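PDB 1YSR: sensor-type histidine kinase PrrB, which uses ATP to phosphorylate a protein histidine, probably as the sensor of the PrrB/PrrA two-component system, and is represented here by its C-terminal ATP-binding domain. Local coordinates for residues His19-Ala22 against Arg23-Asp27; Arg94-Val97 against Phe98-Ser102. All coordinates share one frame; numbering follows the deposited sequence.

Contact 1. Residues His19-Ala22 against Arg23-Asp27; sequences HDAA and RIYPD
The carbonyl oxygen of Ala21 accepts two backbone hydrogen bonds, from Ile24 N and Tyr25 N, each at 2.9 Å. The Tyr25 N-H comes almost head-on to the carbonyl, with a C=O...N angle of 169°, whereas Ile24 N sits well above the carbonyl plane. Such a mixture of i to i+4 and i to i+3 bonding is usual where a helix frays into a turn. Asp20 O repeats the pattern less firmly: Arg23 N donates to it at 3.1 Å, and Ile24 N only weakly.

Side chains close in on the carbonyls of this turn. CD2 of Tyr25 lies 3.1 Å from Ala21 O, which stands at the ring's edge near its plane. The methyl of Ala21 meets that edge too, its CB 4.0 Å from Tyr25 CD2, while Ile24 CG2 lies over one ring face, 3.9 Å above its centre. With CG beside its own backbone N (chi1 -55°), the tyrosine is turned back along the helix end. Arg23 packs through its aliphatic part, CG being 3.3 Å from His19 O, and the bend at chi3 carries its guanidinium away.

The carboxylate of Asp20 is engaged by Arg48 in a salt bridge, and Tyr25 OH hydrogen-bonds a bound Tris molecule, probably from the crystallisation liquor. This is the C-terminal turn of helix 10-24, just before strand 29-32, in an ATP-binding domain of the histidine kinase, DNA gyrase B and HSP90-like (GHKL) family; Ala21 and Tyr25 lean on Ile55 of helix 44-61, and Arg75 of a second subunit packs on Ile24 and Tyr25.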
loop_
_atom_site.group_PDB
_atom_site.type_symbol
_atom_site.label_atom_id
_atom_site.label_comp_id
_atom_site.label_asym_id
_atom_site.label_seq_id
_atom_site.Cartn_x
_atom_site.Cartn_y
_atom_site.Cartn_z
ATOM N N HIS A 19 -9.432 -0.590 -9.447
ATOM C CA HIS A 19 -10.287 -1.785 -9.344
ATOM C C HIS A 19 -11.346 -1.596 -8.283
ATOM O O HIS A 19 -12.526 -1.908 -8.501
ATOM C CB HIS A 19 -9.440 -3.038 -9.085
ATOM C CG HIS A 19 -8.719 -3.532 -10.307
ATOM N ND1 HIS A 19 -9.379 -4.120 -11.372
ATOM C CD2 HIS A 19 -7.404 -3.524 -10.642
ATOM C CE1 HIS A 19 -8.501 -4.448 -12.306
ATOM N NE2 HIS A 19 -7.295 -4.110 -11.883
ATOM N N ASP A 20 -10.937 -1.093 -7.115
ATOM C CA ASP A 20 -11.869 -0.837 -6.033
ATOM C C ASP A 20 -12.856 0.254 -6.373
ATOM O O ASP A 20 -14.019 0.128 -6.014
ATOM C CB ASP A 20 -11.166 -0.453 -4.729
ATOM C CG ASP A 20 -10.321 -1.585 -4.142
ATOM O OD1 ASP A 20 -10.420 -2.728 -4.602
ATOM O OD2 ASP A 20 -9.520 -1.310 -3.203
ATOM N N ALA A 21 -12.397 1.348 -7.012
ATOM C CA ALA A 21 -13.293 2.439 -7.403
ATOM C C ALA A 21 -14.395 1.971 -8.369
ATOM O O ALA A 21 -15.545 2.387 -8.252
ATOM C CB ALA A 21 -12.545 3.614 -7.981
ATOM N N ALA A 22 -14.010 1.142 -9.323
ATOM C CA ALA A 22 -14.952 0.601 -10.309
ATOM C C ALA A 22 -16.087 -0.146 -9.650
ATOM O O ALA A 22 -17.161 -0.233 -10.242
ATOM C CB ALA A 22 -14.245 -0.277 -11.315
ATOM N N ARG A 23 -15.866 -0.655 -8.429
ATOM C CA ARG A 23 -16.909 -1.341 -7.651
ATOM C C ARG A 23 -17.801 -0.375 -6.870
ATOM O O ARG A 23 -18.972 -0.682 -6.600
ATOM C CB ARG A 23 -16.294 -2.370 -6.689
ATOM C CG ARG A 23 -15.298 -3.343 -7.304
ATOM C CD ARG A 23 -15.097 -4.634 -6.491
ATOM N NE ARG A 23 -16.371 -5.190 -5.999
ATOM C CZ ARG A 23 -16.587 -6.479 -5.723
ATOM N NH1 ARG A 23 -15.620 -7.384 -5.902
ATOM N NH2 ARG A 23 -17.776 -6.870 -5.272
ATOM N N ILE A 24 -17.281 0.791 -6.503
ATOM C CA ILE A 24 -18.059 1.751 -5.740
ATOM C C ILE A 24 -18.912 2.619 -6.640
ATOM O O ILE A 24 -19.992 3.086 -6.243
ATOM C CB ILE A 24 -17.141 2.663 -4.901
ATOM C CG1 ILE A 24 -16.392 1.797 -3.859
ATOM C CG2 ILE A 24 -17.939 3.759 -4.248
ATOM C CD1 ILE A 24 -15.327 2.534 -3.053
ATOM N N TYR A 25 -18.392 2.871 -7.839
ATOM C CA TYR A 25 -19.023 3.813 -8.764
ATOM C C TYR A 25 -19.494 3.076 -9.996
ATOM O O TYR A 25 -18.725 2.881 -10.944
ATOM C CB TYR A 25 -18.037 4.899 -9.168
ATOM C CG TYR A 25 -17.405 5.640 -8.013
ATOM C CD1 TYR A 25 -18.086 6.635 -7.332
ATOM C CD2 TYR A 25 -16.106 5.344 -7.603
ATOM C CE1 TYR A 25 -17.481 7.346 -6.281
ATOM C CE2 TYR A 25 -15.510 6.051 -6.568
ATOM C CZ TYR A 25 -16.208 7.020 -5.896
ATOM O OH TYR A 25 -15.644 7.741 -4.834
ATOM N N PRO A 26 -20.786 2.691 -10.006
ATOM C CA PRO A 26 -21.277 1.853 -11.118
ATOM C C PRO A 26 -21.148 2.624 -12.431
ATOM O O PRO A 26 -21.294 3.842 -12.448
ATOM C CB PRO A 26 -22.753 1.612 -10.764
ATOM C CG PRO A 26 -23.144 2.809 -9.867
ATOM C CD PRO A 26 -21.856 3.077 -9.058
ATOM N N ASP A 27 -20.830 1.955 -13.523
ATOM C CA ASP A 27 -20.775 2.711 -14.781
ATOM C C ASP A 27 -19.556 3.647 -14.930
ATOM O O ASP A 27 -19.327 4.155 -16.035
ATOM C CB ASP A 27 -22.016 3.600 -14.950
ATOM C CG ASP A 27 -23.318 2.818 -14.984
ATOM O OD1 ASP A 27 -23.437 1.925 -15.857
ATOM O OD2 ASP A 27 -24.213 3.137 -14.146
#

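Contact 2. Residues Arg94-Val97 against Phe98-Ser102; sequences RQVV and FERFS
Glu99 OE2 comes alongside the side chain of Gln95, one helical turn earlier, and lies 3.2 Å from both its CG and its NE2. The two side chains pass at a slant, with amide and carboxylate planes 64° apart. Gln95 sets out with CG anti to the backbone N (chi1 -179°) and continues extended, whereas CG of Glu99 stands beside its own N, which lays the glutamate back over the preceding turn. There Glu99 CG rests 3.4 Å from Gln95 O.

Arg100 also folds back. Its guanidinium has Val96 CG1 over one face, 3.6 Å from NH1, and Val97 CG2 lies 4.0 Å from NH2. The bend at chi3 (-64°) brings the group across the two valines, and NH2 is held by a hydrogen bond to the backbone oxygen of Leu114.

Beneath these side chains, Phe98 N donates to Arg94 O and Glu99 N to Gln95 O as i to i+4 bonds of 3.0 Å. Arg100 N turns to Val97 O instead, an i to i+3 bond, as the helix gives way to the loop. Phe98 packs against this turn too, with CD2 3.4 Å from Arg94 O.

The sequence from Phe98 onward probably corresponds to the F box of histidine kinase ATP-binding domains, and the unmodelled residues just beyond it are consistent with a mobile ATP lid. On the inner side of short helix 94-98, Phe98 reaches Leu116, Ala120 of helix 117-125, and Ala130 and Leu132 of strand 129-134, while Arg94 bonds Asn134. Beyond Arg100, Phe101 packs on Ala117, Leu118 and Gln121 of helix 117-125, and Ser102 OG bonds Asn53 of helix 44-61.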
loop_
_atom_site.group_PDB
_atom_site.type_symbol
_atom_site.label_atom_id
_atom_site.label_comp_id
_atom_site.label_asym_id
_atom_site.label_seq_id
_atom_site.Cartn_x
_atom_site.Cartn_y
_atom_site.Cartn_z
ATOM N N ARG A 94 -8.043 26.781 -9.122
ATOM C CA ARG A 94 -7.269 25.626 -8.642
ATOM C C ARG A 94 -6.833 25.755 -7.178
ATOM O O ARG A 94 -7.045 24.837 -6.347
ATOM C CB ARG A 94 -6.089 25.435 -9.563
ATOM C CG ARG A 94 -6.538 24.992 -10.920
ATOM C CD ARG A 94 -5.464 25.094 -11.859
ATOM N NE ARG A 94 -5.847 24.629 -13.209
ATOM C CZ ARG A 94 -5.048 24.744 -14.283
ATOM N NH1 ARG A 94 -3.852 25.330 -14.176
ATOM N NH2 ARG A 94 -5.430 24.290 -15.479
ATOM N N GLN A 95 -6.293 26.915 -6.834
ATOM C CA GLN A 95 -5.862 27.141 -5.447
ATOM C C GLN A 95 -7.011 27.003 -4.431
ATOM O O GLN A 95 -6.877 26.325 -3.416
ATOM C CB GLN A 95 -5.166 28.491 -5.348
ATOM C CG GLN A 95 -4.646 28.835 -3.918
ATOM C CD GLN A 95 -3.980 30.193 -3.870
ATOM O OE1 GLN A 95 -4.164 30.996 -4.781
ATOM N NE2 GLN A 95 -3.162 30.445 -2.819
ATOM N N VAL A 96 -8.156 27.611 -4.686
ATOM C CA VAL A 96 -9.270 27.502 -3.753
ATOM C C VAL A 96 -9.691 26.050 -3.597
ATOM O O VAL A 96 -10.091 25.600 -2.513
ATOM C CB VAL A 96 -10.457 28.403 -4.180
ATOM C CG1 VAL A 96 -11.762 28.050 -3.414
ATOM C CG2 VAL A 96 -10.081 29.861 -3.935
ATOM N N VAL A 97 -9.602 25.307 -4.689
ATOM C CA VAL A 97 -9.985 23.915 -4.613
ATOM C C VAL A 97 -8.983 23.160 -3.685
ATOM O O VAL A 97 -9.389 22.405 -2.841
ATOM C CB VAL A 97 -10.132 23.319 -6.034
ATOM C CG1 VAL A 97 -10.175 21.809 -6.030
ATOM C CG2 VAL A 97 -11.426 23.871 -6.666
ATOM N N PHE A 98 -7.704 23.426 -3.822
ATOM C CA PHE A 98 -6.713 22.774 -2.945
ATOM C C PHE A 98 -6.786 23.189 -1.468
ATOM O O PHE A 98 -6.328 22.454 -0.607
ATOM C CB PHE A 98 -5.300 22.977 -3.464
ATOM C CG PHE A 98 -4.932 22.008 -4.522
ATOM C CD1 PHE A 98 -4.903 20.631 -4.232
ATOM C CD2 PHE A 98 -4.660 22.442 -5.824
ATOM C CE1 PHE A 98 -4.587 19.720 -5.208
ATOM C CE2 PHE A 98 -4.327 21.530 -6.808
ATOM C CZ PHE A 98 -4.294 20.133 -6.496
ATOM N N GLU A 99 -7.336 24.374 -1.192
ATOM C CA GLU A 99 -7.443 24.864 0.167
ATOM C C GLU A 99 -8.690 24.311 0.875
ATOM O O GLU A 99 -8.895 24.588 2.057
ATOM C CB GLU A 99 -7.489 26.400 0.163
ATOM C CG GLU A 99 -6.196 27.146 -0.208
ATOM C CD GLU A 99 -6.450 28.643 -0.525
ATOM O OE1 GLU A 99 -7.622 29.115 -0.449
ATOM O OE2 GLU A 99 -5.476 29.355 -0.876
ATOM N N ARG A 100 -9.517 23.544 0.162
ATOM C CA ARG A 100 -10.781 23.006 0.692
ATOM C C ARG A 100 -10.765 21.501 0.817
ATOM O O ARG A 100 -10.256 20.836 -0.078
ATOM C CB ARG A 100 -11.951 23.304 -0.262
ATOM C CG ARG A 100 -12.500 24.684 -0.247
ATOM C CD ARG A 100 -13.967 24.659 -0.680
ATOM N NE ARG A 100 -14.124 24.211 -2.072
ATOM C CZ ARG A 100 -14.543 24.983 -3.081
ATOM N NH1 ARG A 100 -14.868 26.259 -2.860
ATOM N NH2 ARG A 100 -14.646 24.469 -4.318
ATOM N N PHE A 101 -11.394 20.980 1.882
ATOM C CA PHE A 101 -11.681 19.551 2.047
ATOM C C PHE A 101 -13.006 19.228 1.375
ATOM O O PHE A 101 -13.903 20.072 1.351
ATOM C CB PHE A 101 -11.668 19.153 3.544
ATOM C CG PHE A 101 -10.297 19.229 4.168
ATOM C CD1 PHE A 101 -9.445 18.127 4.126
ATOM C CD2 PHE A 101 -9.839 20.412 4.759
ATOM C CE1 PHE A 101 -8.161 18.181 4.660
ATOM C CE2 PHE A 101 -8.543 20.481 5.313
ATOM C CZ PHE A 101 -7.698 19.357 5.258
ATOM N N SER A 102 -13.128 18.042 0.777
ATOM C CA SER A 102 -14.339 17.704 -0.014
ATOM C C SER A 102 -15.590 17.433 0.807
ATOM O O SER A 102 -15.571 16.626 1.734
ATOM C CB SER A 102 -14.102 16.561 -1.015
ATOM O OG SER A 102 -13.488 15.420 -0.434
#

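How the contacts relate
Both contacts mark the place where a helix ends and hands over to loop, but in different parts of the ATP-binding domain, with centres about 24 Å apart and nearest atoms about 9 Å apart. Contact 1 is partly buried: an apolar Ala21-Tyr25 pair faces helix 44-61, the charged Asp20 and Arg23 belong to the same turn, and a second subunit lies alongside. Contact 2 lies at the surface and displays long polar and charged side chains, while Val97 turns to Leu114 and Leu116, and Phe98 to helix 117-125 and strand 129-134. Helix 44-61 lies beside contact 1 and is reached from the far end of 98-102.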